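Local coordinates for protein dihydrolipoyl dehydrogenase (Elizabethkingia anophelis NUHP1, PDB 6UZI) that probably oxidises dihydrolipoyl groups on partner proteins to lipoyl groups with NAD+, working through one bound FAD per subunit and a redox-active disulfide, at residues 329-334 / 350-355; 27-32 / 338-343; 364-369 / 428-433; 414-419 / 435-440. All blocks are in the same frame, centred on the assembly; numbering follows the deposited sequence.

Contact 1: 329-334 / 350-355; sequences AHKAEE and VNYNLI. With ZN (zinc ion), chain L; FAD (flavin-adenine dinucleotide), chain E.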
loop_
_atom_site.group_PDB
_atom_site.type_symbol
_atom_site.label_atom_id
_atom_site.label_comp_id
_atom_site.label_asym_id
_atom_site.label_seq_id
_atom_site.Cartn_x
_atom_site.Cartn_y
_atom_site.Cartn_z
ATOM N N ALA A 329 12.754 -9.458 10.356
ATOM C CA ALA A 329 12.673 -10.693 9.582
ATOM C C ALA A 329 13.316 -10.527 8.208
ATOM O O ALA A 329 14.056 -11.404 7.747
ATOM C CB ALA A 329 11.220 -11.150 9.458
ATOM N N HIS A 330 13.018 -9.424 7.515
ATOM C CA HIS A 330 13.644 -9.218 6.216
ATOM C C HIS A 330 15.131 -8.905 6.329
ATOM O O HIS A 330 15.872 -9.137 5.368
ATOM C CB HIS A 330 12.929 -8.115 5.433
ATOM C CG HIS A 330 12.729 -6.844 6.195
ATOM N ND1 HIS A 330 11.879 -6.749 7.275
ATOM C CD2 HIS A 330 13.261 -5.611 6.026
ATOM C CE1 HIS A 330 11.894 -5.514 7.739
ATOM N NE2 HIS A 330 12.731 -4.803 7.002
ATOM N N LYS A 331 15.590 -8.427 7.489
ATOM C CA LYS A 331 17.027 -8.279 7.704
ATOM C C LYS A 331 17.710 -9.640 7.782
ATOM O O LYS A 331 18.830 -9.808 7.288
ATOM C CB LYS A 331 17.283 -7.459 8.965
ATOM C CG LYS A 331 18.749 -7.241 9.325
ATOM C CD LYS A 331 19.214 -8.267 10.362
ATOM C CE LYS A 331 20.522 -7.869 11.010
ATOM N NZ LYS A 331 20.997 -8.928 11.939
ATOM N N ALA A 332 17.049 -10.616 8.403
ATOM C CA ALA A 332 17.588 -11.972 8.438
ATOM C C ALA A 332 17.575 -12.601 7.052
ATOM O O ALA A 332 18.530 -13.287 6.664
ATOM C CB ALA A 332 16.778 -12.821 9.414
ATOM N N GLU A 333 16.495 -12.383 6.298
ATOM C CA GLU A 333 16.407 -12.895 4.936
ATOM C C GLU A 333 17.555 -12.377 4.073
ATOM O O GLU A 333 18.201 -13.145 3.351
ATOM C CB GLU A 333 15.056 -12.514 4.340
ATOM C CG GLU A 333 13.925 -13.417 4.752
ATOM C CD GLU A 333 12.567 -12.899 4.308
ATOM O OE1 GLU A 333 12.456 -11.696 3.986
ATOM O OE2 GLU A 333 11.619 -13.708 4.241
ATOM N N GLU A 334 17.816 -11.067 4.125
ATOM C CA GLU A 334 18.877 -10.507 3.295
ATOM C C GLU A 334 20.239 -11.052 3.703
ATOM O O GLU A 334 21.077 -11.365 2.844
ATOM C CB GLU A 334 18.867 -8.983 3.374
ATOM C CG GLU A 334 19.822 -8.310 2.381
ATOM C CD GLU A 334 19.609 -6.807 2.298
ATOM O OE1 GLU A 334 18.713 -6.297 3.009
ATOM O OE2 GLU A 334 20.320 -6.141 1.512
ATOM N N VAL A 350 25.163 -5.538 1.695
ATOM C CA VAL A 350 23.971 -5.170 2.453
ATOM C C VAL A 350 24.115 -3.717 2.882
ATOM O O VAL A 350 25.100 -3.353 3.537
ATOM C CB VAL A 350 23.748 -6.066 3.682
ATOM C CG1 VAL A 350 22.568 -5.536 4.491
ATOM C CG2 VAL A 350 23.505 -7.500 3.270
ATOM N N ASN A 351 23.147 -2.887 2.503
ATOM C CA ASN A 351 23.074 -1.503 2.966
ATOM C C ASN A 351 22.104 -1.472 4.145
ATOM O O ASN A 351 20.884 -1.424 3.961
ATOM C CB ASN A 351 22.638 -0.568 1.847
ATOM C CG ASN A 351 22.770 0.894 2.225
ATOM O OD1 ASN A 351 22.852 1.242 3.409
ATOM N ND2 ASN A 351 22.809 1.761 1.217
ATOM N N TYR A 352 22.652 -1.503 5.361
ATOM C CA TYR A 352 21.817 -1.573 6.555
ATOM C C TYR A 352 21.059 -0.272 6.805
ATOM O O TYR A 352 20.010 -0.294 7.461
ATOM C CB TYR A 352 22.692 -1.942 7.760
ATOM C CG TYR A 352 23.133 -3.394 7.766
ATOM C CD1 TYR A 352 22.324 -4.392 8.306
ATOM C CD2 TYR A 352 24.338 -3.776 7.186
ATOM C CE1 TYR A 352 22.721 -5.725 8.304
ATOM C CE2 TYR A 352 24.742 -5.103 7.170
ATOM C CZ TYR A 352 23.931 -6.073 7.732
ATOM O OH TYR A 352 24.334 -7.390 7.712
ATOM N N ASN A 353 21.526 0.848 6.245
ATOM C CA ASN A 353 20.786 2.095 6.373
ATOM C C ASN A 353 19.483 2.066 5.585
ATOM O O ASN A 353 18.577 2.853 5.884
ATOM C CB ASN A 353 21.650 3.269 5.917
ATOM C CG ASN A 353 21.096 4.611 6.364
ATOM O OD1 ASN A 353 20.676 4.767 7.509
ATOM N ND2 ASN A 353 21.087 5.585 5.459
ATOM N N LEU A 354 19.355 1.159 4.610
ATOM C CA LEU A 354 18.188 1.092 3.739
ATOM C C LEU A 354 17.312 -0.117 4.028
ATOM O O LEU A 354 16.564 -0.556 3.151
ATOM C CB LEU A 354 18.611 1.094 2.272
ATOM C CG LEU A 354 19.369 2.350 1.848
ATOM C CD1 LEU A 354 19.566 2.373 0.354
ATOM C CD2 LEU A 354 18.638 3.605 2.318
ATOM N N ILE A 355 17.388 -0.656 5.239
ATOM C CA ILE A 355 16.491 -1.717 5.689
ATOM C C ILE A 355 15.327 -1.058 6.422
ATOM O O ILE A 355 15.545 -0.439 7.474
ATOM C CB ILE A 355 17.215 -2.711 6.605
ATOM C CG1 ILE A 355 18.343 -3.398 5.842
ATOM C CG2 ILE A 355 16.233 -3.735 7.168
ATOM C CD1 ILE A 355 19.182 -4.307 6.686
HETATM ZN ZN ZN L . 9.967 -12.421 3.496
HETATM P PA FAD E . 14.123 -17.087 14.317
HETATM O O1A FAD E . 12.916 -16.743 13.529
HETATM O O2A FAD E . 14.047 -16.371 15.670
HETATM O O5B FAD E . 14.094 -18.651 14.635
HETATM C C5B FAD E . 15.328 -19.378 14.509
HETATM C C4B FAD E . 15.019 -20.844 14.663
HETATM O O4B FAD E . 16.181 -21.537 15.152
HETATM C C3B FAD E . 13.870 -21.198 15.620
HETATM O O3B FAD E . 12.827 -21.814 14.878
HETATM C C2B FAD E . 14.495 -22.206 16.602
HETATM O O2B FAD E . 13.613 -23.279 16.917
HETATM C C1B FAD E . 15.728 -22.680 15.837
HETATM N N9A FAD E . 16.826 -23.151 16.666
HETATM C C8A FAD E . 17.463 -22.460 17.665
HETATM N N7A FAD E . 18.464 -23.107 18.209
HETATM C C5A FAD E . 18.489 -24.316 17.523
HETATM C C6A FAD E . 19.320 -25.444 17.621
HETATM N N6A FAD E . 20.361 -25.532 18.453
HETATM N N1A FAD E . 19.063 -26.486 16.799
HETATM C C2A FAD E . 18.043 -26.389 15.939
HETATM N N3A FAD E . 17.196 -25.373 15.751
HETATM C C4A FAD E . 17.475 -24.355 16.578
HETATM N N1 FAD E . 9.824 -9.033 12.533
HETATM C C2 FAD E . 9.476 -8.343 11.419
HETATM O O2 FAD E . 10.300 -8.085 10.544
HETATM N N3 FAD E . 8.166 -7.931 11.246
HETATM C C4 FAD E . 7.121 -8.157 12.123
HETATM O O4 FAD E . 5.989 -7.754 11.863
HETATM C C4X FAD E . 7.497 -8.894 13.299
HETATM N N5 FAD E . 6.571 -9.184 14.167
HETATM C C5X FAD E . 6.935 -9.946 15.268
HETATM C C6 FAD E . 5.947 -10.316 16.177
HETATM C C7 FAD E . 6.241 -11.134 17.262
HETATM C C7M FAD E . 5.140 -11.528 18.211
HETATM C C8 FAD E . 7.559 -11.592 17.448
HETATM C C8M FAD E . 7.901 -12.531 18.575
HETATM C C9 FAD E . 8.552 -11.205 16.554
HETATM C C9A FAD E . 8.252 -10.393 15.467
HETATM N N10 FAD E . 9.225 -10.037 14.513
HETATM C C10 FAD E . 8.878 -9.294 13.418
HETATM C "C1'" FAD E . 10.614 -10.486 14.658
HETATM C "C2'" FAD E . 10.917 -11.712 13.807
HETATM O "O2'" FAD E . 10.253 -12.868 14.323
HETATM C "C3'" FAD E . 12.422 -11.964 13.707
HETATM O "O3'" FAD E . 13.099 -10.739 13.464
HETATM C "C4'" FAD E . 12.782 -12.964 12.609
HETATM O "O4'" FAD E . 12.001 -14.144 12.809
HETATM C "C5'" FAD E . 14.260 -13.285 12.553
HETATM O "O5'" FAD E . 14.335 -14.722 12.520
HETATM P P FAD E . 15.706 -15.584 12.353
HETATM O O1P FAD E . 15.824 -16.351 11.087
HETATM O O2P FAD E . 16.965 -14.797 12.653
HETATM O O3P FAD E . 15.448 -16.567 13.588
HETATM O O HOH W 1 19.942 -3.620 2.221
#
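Ile355, in the 350-355 loop, packs on three residues of helix 329-343: His330, Lys331 and Glu334. Its side chain forks at CB. The CG2 branch approaches the His330 imidazole obliquely and lies 3.7 Å from NE2. The other branch runs through CG1, 4.1 Å from Glu334 OE1, and ends at CD1, 4.0 Å from Lys331 CG. His330 holds CG between its backbone N and carbonyl carbon (chi1 51°), which turns the imidazole toward the loop; its NE2 is hydrogen-bonded to Pro356 O. Glu334, extended beyond CG, and Val350 reach toward each other from opposite directions, with Glu334 OE2 3.8 Å from Val350 CG1. Beside this pair a water lies 2.6 Å from Glu334 OE2. It also bonds Asn351 O, bridging helix and loop. Further along, Lys331 CE sits at the edge of the Tyr352 ring, while Val350 CG1 lies over the centre of one ring face. Lys331 NZ and Tyr352 OH both turn to the carboxylate of Glu335. Glu333 binds a zinc ion through OE2 at 2.2 Å, with OE1 farther off at 2.6 Å; His453 and Glu458 of the second subunit complete the site. At the start of the helix Ala329 N donates to flavin O2 (2.8 Å, 167°), the arrangement characteristic of the FAD site in this disulfide oxidoreductase family, where a helix N terminus faces the flavin pyrimidine and would favour negative charge there.

Contact 2: 27-32 / 338-343; sequences AIRCAQ and FVAETL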
loop_
_atom_site.group_PDB
_atom_site.type_symbol
_atom_site.label_atom_id
_atom_site.label_comp_id
_atom_site.label_asym_id
_atom_site.label_seq_id
_atom_site.Cartn_x
_atom_site.Cartn_y
_atom_site.Cartn_z
ATOM N N ALA A 27 19.013 -21.266 3.168
ATOM C CA ALA A 27 19.104 -22.618 2.626
ATOM C C ALA A 27 18.686 -22.658 1.163
ATOM O O ALA A 27 19.370 -23.267 0.333
ATOM C CB ALA A 27 18.252 -23.580 3.456
ATOM N N ILE A 28 17.584 -21.987 0.819
ATOM C CA ILE A 28 17.129 -21.976 -0.570
ATOM C C ILE A 28 18.183 -21.347 -1.465
ATOM O O ILE A 28 18.485 -21.856 -2.552
ATOM C CB ILE A 28 15.783 -21.238 -0.688
ATOM C CG1 ILE A 28 14.684 -22.012 0.040
ATOM C CG2 ILE A 28 15.413 -21.021 -2.139
ATOM C CD1 ILE A 28 13.366 -21.286 0.081
ATOM N N ARG A 29 18.768 -20.238 -1.018
ATOM C CA ARG A 29 19.793 -19.589 -1.822
ATOM C C ARG A 29 21.039 -20.459 -1.945
ATOM O O ARG A 29 21.690 -20.457 -2.996
ATOM C CB ARG A 29 20.122 -18.221 -1.223
ATOM C CG ARG A 29 20.931 -17.319 -2.132
ATOM C CD ARG A 29 20.062 -16.752 -3.220
ATOM N NE ARG A 29 20.866 -16.023 -4.192
ATOM C CZ ARG A 29 21.162 -16.473 -5.407
ATOM N NH1 ARG A 29 20.707 -17.653 -5.802
ATOM N NH2 ARG A 29 21.903 -15.740 -6.223
ATOM N N CYS A 30 21.378 -21.221 -0.899
ATOM C CA CYS A 30 22.491 -22.162 -1.003
ATOM C C CYS A 30 22.170 -23.280 -1.983
ATOM O O CYS A 30 23.033 -23.705 -2.760
ATOM C CB CYS A 30 22.839 -22.739 0.370
ATOM S SG CYS A 30 23.810 -21.626 1.405
ATOM N N ALA A 31 20.937 -23.783 -1.943
ATOM C CA ALA A 31 20.531 -24.796 -2.906
ATOM C C ALA A 31 20.514 -24.237 -4.332
ATOM O O ALA A 31 20.886 -24.939 -5.280
ATOM C CB ALA A 31 19.166 -25.360 -2.516
ATOM N N GLN A 32 20.087 -22.980 -4.507
ATOM C CA GLN A 32 20.061 -22.402 -5.848
ATOM C C GLN A 32 21.466 -22.242 -6.414
ATOM O O GLN A 32 21.654 -22.307 -7.634
ATOM C CB GLN A 32 19.333 -21.058 -5.846
ATOM C CG GLN A 32 17.836 -21.145 -5.566
ATOM C CD GLN A 32 17.150 -19.779 -5.583
ATOM O OE1 GLN A 32 17.806 -18.738 -5.525
ATOM N NE2 GLN A 32 15.820 -19.785 -5.622
ATOM N N PHE A 338 22.969 -13.062 1.579
ATOM C CA PHE A 338 24.331 -12.543 1.548
ATOM C C PHE A 338 25.343 -13.657 1.789
ATOM O O PHE A 338 26.324 -13.790 1.046
ATOM C CB PHE A 338 24.486 -11.428 2.588
ATOM C CG PHE A 338 25.869 -10.834 2.647
ATOM C CD1 PHE A 338 26.179 -9.698 1.914
ATOM C CD2 PHE A 338 26.859 -11.406 3.439
ATOM C CE1 PHE A 338 27.456 -9.145 1.965
ATOM C CE2 PHE A 338 28.134 -10.859 3.490
ATOM C CZ PHE A 338 28.432 -9.729 2.756
ATOM N N VAL A 339 25.124 -14.467 2.831
ATOM C CA VAL A 339 26.096 -15.512 3.145
ATOM C C VAL A 339 26.157 -16.549 2.028
ATOM O O VAL A 339 27.247 -16.951 1.596
ATOM C CB VAL A 339 25.781 -16.157 4.507
ATOM C CG1 VAL A 339 26.628 -17.395 4.707
ATOM C CG2 VAL A 339 26.064 -15.170 5.630
ATOM N N ALA A 340 24.997 -16.958 1.507
ATOM C CA ALA A 340 24.976 -17.960 0.446
ATOM C C ALA A 340 25.759 -17.486 -0.771
ATOM O O ALA A 340 26.574 -18.232 -1.328
ATOM C CB ALA A 340 23.532 -18.292 0.061
ATOM N N GLU A 341 25.533 -16.242 -1.198
ATOM C CA GLU A 341 26.263 -15.733 -2.353
ATOM C C GLU A 341 27.742 -15.553 -2.039
ATOM O O GLU A 341 28.592 -15.802 -2.902
ATOM C CB GLU A 341 25.627 -14.424 -2.820
ATOM C CG GLU A 341 24.286 -14.639 -3.495
ATOM C CD GLU A 341 23.547 -13.359 -3.772
ATOM O OE1 GLU A 341 24.157 -12.284 -3.630
ATOM O OE2 GLU A 341 22.352 -13.430 -4.129
ATOM N N THR A 342 28.065 -15.183 -0.797
ATOM C CA THR A 342 29.462 -15.109 -0.386
ATOM C C THR A 342 30.117 -16.484 -0.439
ATOM O O THR A 342 31.250 -16.621 -0.914
ATOM C CB THR A 342 29.553 -14.512 1.021
ATOM O OG1 THR A 342 29.324 -13.098 0.958
ATOM C CG2 THR A 342 30.916 -14.794 1.661
ATOM N N LEU A 343 29.413 -17.517 0.031
ATOM C CA LEU A 343 29.946 -18.874 -0.029
ATOM C C LEU A 343 30.190 -19.317 -1.459
ATOM O O LEU A 343 31.029 -20.189 -1.707
ATOM C CB LEU A 343 28.988 -19.847 0.657
ATOM C CG LEU A 343 28.945 -19.790 2.178
ATOM C CD1 LEU A 343 27.840 -20.679 2.708
ATOM C CD2 LEU A 343 30.284 -20.228 2.689
#
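Glu341 OE2 takes two hydrogen bonds from Arg29, which grips it side-on through NE at 3.0 Å and NH2 at 3.2 Å. The oxygen lies in the guanidinium plane, at its edge, yet the carboxylate stands nearly upright to that plane (85°). NE uses the anti lone pair of OE2, whereas NH2 meets the same atom from above the carboxylate plane. Glu341 OE1 forms a second salt bridge, to Arg448 of the second subunit, and this ties the pair into the dimer interface. Helix 21-32 follows the glycine-rich turn of the FAD-binding Rossmann-type domain; its segment 27-32 runs at 24° to segment 338-343 of helix 329-343, the axes of these two segments 8.4 Å apart. Cys30 also touches strand 37-41, and Leu343 strand 316-318. Ala340 is the close point between the helices. Its CB fits between Arg29 CG, at 3.5 Å, and Cys30 SG, at 3.6 Å. Arg29 bends at chi2 just past this methyl, which carries its guanidinium round to Glu341. Cys30 SG also touches Leu343 CD1 at 4.3 Å.

Contact 3: 364-369 / 428-433; sequences EVAGVG and DMIAEA
Ile430 sets CG1 anti to its backbone N (chi1 -165°) and folds CD1 round at chi2, laying the whole branch along the Ala366 methyl; across from it Val368 turns CG1 in between its own N and carbonyl carbon (chi1 69°), pointing it at the helix. This is helix-on-sheet packing within the dimerisation domain: helix 426-438 lies on strand 364-369 of the antiparallel sheet, with the two short segments running nearly the same way, 16° apart. Ala366 CB is 3.6 Å from Ile430 CB and 3.7 Å from Ile430 CG1. The end of the branch, CD1, reaches on to Gly367 N at 4.0 Å, where the glycine offers only backbone. The helix is kinked here: the amides of Ala431 and Glu432 lack the usual bond four residues back and turn instead to Asp428 O (weakly) and Met429 O. At the other end, the acids Glu364 and Asp428 come near each other, and both are salt-bridged to Arg425 of the second subunit, which would offset their like charges; Glu364 OE1 also accepts from Ala427 N. Val368 CG1 touches two apolar groups of the helix, 4.0 Å from Ile430 CD1 and, one turn on, 3.9 Å from Ala433 CB.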
loop_
_atom_site.group_PDB
_atom_site.type_symbol
_atom_site.label_atom_id
_atom_site.label_comp_id
_atom_site.label_asym_id
_atom_site.label_seq_id
_atom_site.Cartn_x
_atom_site.Cartn_y
_atom_site.Cartn_z
ATOM N N GLU A 364 -0.484 2.267 10.084
ATOM C CA GLU A 364 0.822 1.627 10.075
ATOM C C GLU A 364 1.928 2.672 10.199
ATOM O O GLU A 364 1.763 3.838 9.830
ATOM C CB GLU A 364 0.993 0.809 8.800
ATOM C CG GLU A 364 0.213 -0.502 8.799
ATOM C CD GLU A 364 -0.007 -1.067 7.397
ATOM O OE1 GLU A 364 0.437 -0.434 6.405
ATOM O OE2 GLU A 364 -0.621 -2.151 7.291
ATOM N N VAL A 365 3.069 2.233 10.724
ATOM C CA VAL A 365 4.244 3.069 10.932
ATOM C C VAL A 365 5.415 2.420 10.207
ATOM O O VAL A 365 5.623 1.205 10.313
ATOM C CB VAL A 365 4.564 3.232 12.430
ATOM C CG1 VAL A 365 5.723 4.205 12.638
ATOM C CG2 VAL A 365 3.339 3.674 13.194
ATOM N N ALA A 366 6.179 3.223 9.478
ATOM C CA ALA A 366 7.316 2.693 8.748
ATOM C C ALA A 366 8.370 3.776 8.626
ATOM O O ALA A 366 8.041 4.952 8.456
ATOM C CB ALA A 366 6.904 2.190 7.366
ATOM N N GLY A 367 9.629 3.379 8.730
ATOM C CA GLY A 367 10.726 4.310 8.556
ATOM C C GLY A 367 11.886 3.642 7.853
ATOM O O GLY A 367 12.105 2.434 7.972
ATOM N N VAL A 368 12.632 4.453 7.100
ATOM C CA VAL A 368 13.862 4.003 6.462
ATOM C C VAL A 368 14.824 5.179 6.438
ATOM O O VAL A 368 14.410 6.341 6.377
ATOM C CB VAL A 368 13.622 3.428 5.043
ATOM C CG1 VAL A 368 13.205 4.507 4.071
ATOM C CG2 VAL A 368 14.855 2.688 4.545
ATOM N N GLY A 369 16.113 4.872 6.533
ATOM C CA GLY A 369 17.143 5.890 6.499
ATOM C C GLY A 369 17.472 6.426 7.880
ATOM O O GLY A 369 17.250 5.786 8.914
ATOM N N ASP A 428 3.409 -0.713 3.232
ATOM C CA ASP A 428 3.749 -0.916 1.833
ATOM C C ASP A 428 4.152 0.364 1.115
ATOM O O ASP A 428 4.887 0.291 0.130
ATOM C CB ASP A 428 2.580 -1.577 1.091
ATOM C CG ASP A 428 2.260 -2.957 1.635
ATOM O OD1 ASP A 428 1.281 -3.094 2.398
ATOM O OD2 ASP A 428 2.996 -3.909 1.313
ATOM N N MET A 429 3.727 1.529 1.598
ATOM C CA MET A 429 4.192 2.770 0.993
ATOM C C MET A 429 5.692 2.942 1.184
ATOM O O MET A 429 6.359 3.579 0.359
ATOM C CB MET A 429 3.456 3.962 1.594
ATOM C CG MET A 429 2.018 4.086 1.181
ATOM S SD MET A 429 1.416 5.734 1.559
ATOM C CE MET A 429 1.575 5.788 3.340
ATOM N N ILE A 430 6.236 2.382 2.265
ATOM C CA ILE A 430 7.638 2.575 2.598
ATOM C C ILE A 430 8.550 2.044 1.503
ATOM O O ILE A 430 9.687 2.510 1.366
ATOM C CB ILE A 430 7.935 1.921 3.965
ATOM C CG1 ILE A 430 9.264 2.418 4.520
ATOM C CG2 ILE A 430 7.947 0.402 3.857
ATOM C CD1 ILE A 430 9.285 3.894 4.745
ATOM N N ALA A 431 8.066 1.094 0.698
ATOM C CA ALA A 431 8.899 0.522 -0.355
ATOM C C ALA A 431 9.316 1.578 -1.373
ATOM O O ALA A 431 10.438 1.535 -1.896
ATOM C CB ALA A 431 8.178 -0.646 -1.027
ATOM N N GLU A 432 8.433 2.536 -1.667
ATOM C CA GLU A 432 8.800 3.621 -2.573
ATOM C C GLU A 432 10.002 4.390 -2.046
ATOM O O GLU A 432 10.932 4.698 -2.799
ATOM C CB GLU A 432 7.612 4.564 -2.779
ATOM C CG GLU A 432 7.923 5.799 -3.610
ATOM C CD GLU A 432 6.757 6.781 -3.689
ATOM O OE1 GLU A 432 5.635 6.425 -3.274
ATOM O OE2 GLU A 432 6.964 7.918 -4.163
ATOM N N ALA A 433 10.017 4.675 -0.742
ATOM C CA ALA A 433 11.138 5.403 -0.160
ATOM C C ALA A 433 12.403 4.558 -0.173
ATOM O O ALA A 433 13.500 5.081 -0.403
ATOM C CB ALA A 433 10.799 5.851 1.261
#

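Contact 4: 414-419 / 435-440; sequences DEILGV and VAMEFR
Arg440, whose phi is positive (54°), is the C-prime residue of a Schellman motif that ends helix 426-438, with Ala441 N bonded to Ala436 O and Arg440 N to Met437 O; this turn brings its CA to 6.4 Å from that of Glu415, just ahead of strand 416-423. The two side chains then form a salt bridge. Arg440 NE donates to Glu415 OE2 at 2.8 Å, on the syn side but well out of the carboxylate plane, and NH2 makes a weak bond to OE1 at 2.7 Å. Carboxylate and guanidinium are turned 59° against each other, a skewed pairing rather than a flat one. The Glu415 chain is fully extended, while that of Arg440 bends at chi3 to bring the guanidinium back to the acid. Helix 426-438 here packs on the antiparallel sheet of the dimerisation domain, at a place where the strand carries a classic beta bulge, Leu417 and Gly418 both facing Leu408. Met437 reaches onto that bulge. Its CG meets Ile416 CG2 at 4.0 Å, the two chains crossing at about a right angle, and SD passes 4.1 Å from Gly418 CA. A bend at chi3 then turns the terminal methyl CE toward the Leu417 carbonyl, 3.3 Å from its O. Leu354 packs against Met437 as well, and Ile446 against Ile416.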
loop_
_atom_site.group_PDB
_atom_site.type_symbol
_atom_site.label_atom_id
_atom_site.label_comp_id
_atom_site.label_asym_id
_atom_site.label_seq_id
_atom_site.Cartn_x
_atom_site.Cartn_y
_atom_site.Cartn_z
ATOM N N ASP A 414 20.040 18.242 -1.714
ATOM C CA ASP A 414 18.634 17.834 -1.771
ATOM C C ASP A 414 18.456 16.319 -1.739
ATOM O O ASP A 414 17.331 15.821 -1.911
ATOM C CB ASP A 414 17.922 18.424 -3.002
ATOM C CG ASP A 414 16.403 18.477 -2.841
ATOM O OD1 ASP A 414 15.923 18.675 -1.703
ATOM O OD2 ASP A 414 15.687 18.348 -3.859
ATOM N N GLU A 415 19.528 15.564 -1.508
ATOM C CA GLU A 415 19.408 14.115 -1.456
ATOM C C GLU A 415 18.602 13.701 -0.235
ATOM O O GLU A 415 18.853 14.169 0.880
ATOM C CB GLU A 415 20.787 13.466 -1.421
ATOM C CG GLU A 415 20.750 11.957 -1.285
ATOM C CD GLU A 415 22.135 11.328 -1.292
ATOM O OE1 GLU A 415 23.139 12.070 -1.399
ATOM O OE2 GLU A 415 22.217 10.084 -1.227
ATOM N N ILE A 416 17.639 12.808 -0.452
ATOM C CA ILE A 416 16.822 12.292 0.635
ATOM C C ILE A 416 17.681 11.453 1.569
ATOM O O ILE A 416 18.343 10.496 1.142
ATOM C CB ILE A 416 15.654 11.470 0.074
ATOM C CG1 ILE A 416 14.670 12.376 -0.672
ATOM C CG2 ILE A 416 14.985 10.672 1.183
ATOM C CD1 ILE A 416 13.531 11.635 -1.309
ATOM N N LEU A 417 17.665 11.801 2.858
ATOM C CA LEU A 417 18.440 11.083 3.860
ATOM C C LEU A 417 17.599 10.168 4.748
ATOM O O LEU A 417 18.154 9.245 5.352
ATOM C CB LEU A 417 19.209 12.081 4.736
ATOM C CG LEU A 417 20.158 13.038 4.012
ATOM C CD1 LEU A 417 20.800 13.979 5.005
ATOM C CD2 LEU A 417 21.236 12.273 3.265
ATOM N N GLY A 418 16.289 10.392 4.835
ATOM C CA GLY A 418 15.402 9.552 5.622
ATOM C C GLY A 418 13.945 9.869 5.352
ATOM O O GLY A 418 13.593 11.034 5.149
ATOM N N VAL A 419 13.092 8.845 5.335
ATOM C CA VAL A 419 11.659 8.983 5.081
ATOM C C VAL A 419 10.922 8.262 6.195
ATOM O O VAL A 419 11.195 7.088 6.463
ATOM C CB VAL A 419 11.266 8.411 3.701
ATOM C CG1 VAL A 419 9.782 8.596 3.424
ATOM C CG2 VAL A 419 12.069 9.081 2.605
ATOM N N VAL A 435 13.304 2.225 -2.385
ATOM C CA VAL A 435 13.855 2.241 -3.737
ATOM C C VAL A 435 14.399 3.620 -4.066
ATOM O O VAL A 435 15.470 3.756 -4.671
ATOM C CB VAL A 435 12.795 1.790 -4.760
ATOM C CG1 VAL A 435 13.325 1.949 -6.174
ATOM C CG2 VAL A 435 12.405 0.346 -4.503
ATOM N N ALA A 436 13.688 4.664 -3.640
ATOM C CA ALA A 436 14.146 6.024 -3.886
ATOM C C ALA A 436 15.527 6.254 -3.289
ATOM O O ALA A 436 16.420 6.792 -3.954
ATOM C CB ALA A 436 13.135 7.020 -3.322
ATOM N N MET A 437 15.724 5.851 -2.030
ATOM C CA MET A 437 17.017 6.067 -1.387
ATOM C C MET A 437 18.095 5.162 -1.969
ATOM O O MET A 437 19.276 5.528 -1.967
ATOM C CB MET A 437 16.905 5.873 0.127
ATOM C CG MET A 437 15.950 6.859 0.792
ATOM S SD MET A 437 16.115 6.975 2.580
ATOM C CE MET A 437 17.881 7.214 2.729
ATOM N N GLU A 438 17.720 3.981 -2.458
ATOM C CA GLU A 438 18.708 3.120 -3.094
ATOM C C GLU A 438 19.320 3.801 -4.315
ATOM O O GLU A 438 20.526 3.689 -4.566
ATOM C CB GLU A 438 18.066 1.786 -3.477
ATOM C CG GLU A 438 19.065 0.718 -3.883
ATOM C CD GLU A 438 19.847 0.172 -2.701
ATOM O OE1 GLU A 438 19.208 -0.284 -1.723
ATOM O OE2 GLU A 438 21.098 0.206 -2.751
ATOM N N PHE A 439 18.523 4.566 -5.054
ATOM C CA PHE A 439 19.050 5.293 -6.197
ATOM C C PHE A 439 19.449 6.719 -5.840
ATOM O O PHE A 439 19.640 7.547 -6.739
ATOM C CB PHE A 439 18.036 5.255 -7.339
ATOM C CG PHE A 439 17.956 3.913 -8.002
ATOM C CD1 PHE A 439 18.911 3.528 -8.933
ATOM C CD2 PHE A 439 16.978 3.003 -7.638
ATOM C CE1 PHE A 439 18.863 2.284 -9.532
ATOM C CE2 PHE A 439 16.924 1.753 -8.229
ATOM C CZ PHE A 439 17.868 1.393 -9.179
ATOM N N ARG A 440 19.614 6.998 -4.544
ATOM C CA ARG A 440 20.115 8.276 -4.036
ATOM C C ARG A 440 19.295 9.445 -4.570
ATOM O O ARG A 440 19.825 10.500 -4.925
ATOM C CB ARG A 440 21.606 8.442 -4.346
ATOM C CG ARG A 440 22.475 7.403 -3.641
ATOM C CD ARG A 440 23.944 7.786 -3.635
ATOM N NE ARG A 440 24.227 8.882 -2.713
ATOM C CZ ARG A 440 25.239 9.728 -2.864
ATOM N NH1 ARG A 440 26.052 9.603 -3.903
ATOM N NH2 ARG A 440 25.431 10.702 -1.988
#

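From the N terminus, 27-32 waits some 300 residues for its partner 338-343, so contact 2 closes a loop spanning most of the chain. Contact 1 opens before that loop is closed and ends after it, at 350-355; the two cross and share helix 329-343, with Val350 touching Phe338. Contact 3 begins only after contact 1 is finished, at strand 364-369. Contact 4 opens inside the loop of contact 3 and closes beyond it, a second crossing pair that shares helix 426-438; strands 364-369 and 416-423 are neighbours in one sheet, joined by a probable Val368 O to Val419 N bond. Leu354 packs on Val368 and Met437, tying the loop after helix 329-343 to the dimerisation domain.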